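Local coordinates for heat shock protein, putative (Plasmodium falciparum, PDB 1Y6Z), which is the middle domain of an Hsp90-family chaperone that probably uses ATP binding and hydrolysis to help unfolded proteins fold, at residues L51-S56 with T95-I100. Sequence-based numbering, arbitrary orientation.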
# COMPACT_ATOMS: atom_id res chain seq x y z
N LEU B 51 -14.49 -9.43 -5.76
CA LEU B 51 -14.23 -8.50 -6.81
C LEU B 51 -13.37 -9.28 -7.81
O LEU B 51 -12.52 -9.99 -7.40
CB LEU B 51 -13.40 -7.35 -6.25
CG LEU B 51 -14.10 -6.38 -5.25
CD1 LEU B 51 -12.99 -5.27 -4.92
CD2 LEU B 51 -15.28 -5.76 -5.92
N TYR B 52 -13.66 -9.15 -9.10
CA TYR B 52 -12.98 -9.87 -10.18
C TYR B 52 -12.43 -8.84 -11.18
O TYR B 52 -13.09 -7.88 -11.52
CB TYR B 52 -13.98 -10.70 -10.95
CG TYR B 52 -14.56 -11.89 -10.16
CD1 TYR B 52 -15.71 -11.75 -9.40
CD2 TYR B 52 -13.92 -13.13 -10.21
CE1 TYR B 52 -16.27 -12.85 -8.69
CE2 TYR B 52 -14.44 -14.20 -9.50
CZ TYR B 52 -15.61 -14.06 -8.75
OH TYR B 52 -16.16 -15.18 -8.10
N ILE B 53 -11.25 -9.12 -11.71
CA ILE B 53 -10.72 -8.50 -12.89
C ILE B 53 -11.07 -9.44 -14.01
O ILE B 53 -10.66 -10.63 -14.00
CB ILE B 53 -9.21 -8.32 -12.79
CG1 ILE B 53 -8.90 -7.33 -11.67
CG2 ILE B 53 -8.61 -7.81 -14.14
CD1 ILE B 53 -7.40 -7.13 -11.51
N PRO B 54 -11.86 -8.96 -14.97
CA PRO B 54 -12.29 -9.82 -16.08
C PRO B 54 -11.11 -10.30 -16.91
O PRO B 54 -10.08 -9.64 -16.92
CB PRO B 54 -13.22 -8.88 -16.90
CG PRO B 54 -13.76 -7.97 -15.86
CD PRO B 54 -12.50 -7.64 -15.05
N GLY B 55 -11.28 -11.41 -17.63
CA GLY B 55 -10.28 -11.88 -18.59
C GLY B 55 -10.11 -11.08 -19.87
O GLY B 55 -9.08 -11.22 -20.57
N SER B 56 -11.13 -10.28 -20.22
CA SER B 56 -11.17 -9.54 -21.45
C SER B 56 -12.11 -8.37 -21.23
O SER B 56 -12.84 -8.32 -20.23
CB SER B 56 -11.63 -10.40 -22.65
OG SER B 56 -12.95 -10.88 -22.45
N THR B 95 -14.42 0.99 -13.51
CA THR B 95 -15.64 0.51 -14.19
C THR B 95 -15.45 -0.90 -14.76
O THR B 95 -16.42 -1.61 -14.96
CB THR B 95 -16.09 1.46 -15.34
OG1 THR B 95 -17.40 1.06 -15.85
CG2 THR B 95 -15.09 1.49 -16.50
N PHE B 96 -14.20 -1.29 -15.03
CA PHE B 96 -13.93 -2.64 -15.64
C PHE B 96 -14.07 -3.76 -14.62
O PHE B 96 -14.18 -4.90 -15.00
CB PHE B 96 -12.57 -2.71 -16.33
CG PHE B 96 -11.39 -2.57 -15.39
CD1 PHE B 96 -10.85 -1.33 -15.11
CD2 PHE B 96 -10.86 -3.71 -14.75
CE1 PHE B 96 -9.74 -1.17 -14.26
CE2 PHE B 96 -9.77 -3.55 -13.82
CZ PHE B 96 -9.21 -2.30 -13.61
N LEU B 97 -14.07 -3.47 -13.31
CA LEU B 97 -14.22 -4.52 -12.32
C LEU B 97 -15.65 -5.13 -12.39
O LEU B 97 -16.61 -4.42 -12.67
CB LEU B 97 -14.10 -3.89 -10.88
CG LEU B 97 -12.78 -3.38 -10.36
CD1 LEU B 97 -13.09 -2.93 -8.88
CD2 LEU B 97 -11.81 -4.48 -10.29
N ARG B 98 -15.77 -6.42 -12.13
CA ARG B 98 -17.06 -7.07 -11.98
C ARG B 98 -17.04 -7.69 -10.59
O ARG B 98 -16.02 -8.22 -10.15
CB ARG B 98 -17.28 -8.12 -13.07
CG ARG B 98 -17.32 -7.55 -14.49
CD ARG B 98 -18.57 -6.73 -14.61
NE ARG B 98 -18.82 -6.08 -15.91
CZ ARG B 98 -18.53 -4.82 -16.18
NH1 ARG B 98 -17.85 -4.08 -15.32
NH2 ARG B 98 -18.84 -4.30 -17.37
N GLY B 99 -18.16 -7.66 -9.87
CA GLY B 99 -18.11 -8.16 -8.51
C GLY B 99 -19.45 -8.00 -7.78
O GLY B 99 -20.45 -7.57 -8.37
N ILE B 100 -19.43 -8.39 -6.51
CA ILE B 100 -20.62 -8.30 -5.71
C ILE B 100 -20.27 -7.60 -4.42
O ILE B 100 -19.16 -7.70 -3.91
CB ILE B 100 -21.31 -9.71 -5.49
CG1 ILE B 100 -20.59 -10.54 -4.43
CG2 ILE B 100 -21.48 -10.53 -6.87
CD1 ILE B 100 -21.05 -10.26 -2.95
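The Tyr-52 ring turns an edge, not a face, to the strand beside it: the carbonyl O of Arg-98 lies in the ring plane, 3.6 Å from CD1, and Gly-99 CA sits near that plane. Chi1 of -69°, with CG anti to the carbonyl carbon, puts the CD1 edge beside Arg-98 O, and the ring of Tyr-23 in helix 16-27 meets that of Tyr-52. The Phe-96 ring receives Pro-54 CD at its edge, 4.3 Å from CD2, whereas Ile-53 CG2 approaches it obliquely; Phe-154 stacks on this ring. NH1 of Arg-98 is held from within its segment, donating to Thr-95 O in that carbonyl's plane and to Leu-97 O from above the carbonyl plane, off the lone pairs; both acceptors lie nearly in the guanidinium plane. Glu-60 holds NH2 from outside by a salt bridge.

Between the antiparallel strands, Tyr-52 and Arg-98 form a hydrogen-bonded pair. Tyr-52 N reaches Arg-98 O at 2.7 Å, and Arg-98 N returns a straighter bond to Tyr-52 O at 3.1 Å (169° at the hydrogen). Leu-51 faces Gly-99 in the adjoining non-hydrogen-bonded pair, their CA atoms 4.2 Å apart. Past the strand end, Pro-54 CG lies 3.8 Å from Arg-98 CG, the two side chains crossing at about a right angle.

This pairing joins 47-53 to 98-103 inside the mixed sheet of the Hsp90 middle domain. CG and CD of Pro-54 each lie 3.2 Å from Phe-96 O, a buried carbonyl with no hydrogen-bonding partner in the model; the multiple bonds on Arg-98 probably offset the cost of burying its charge.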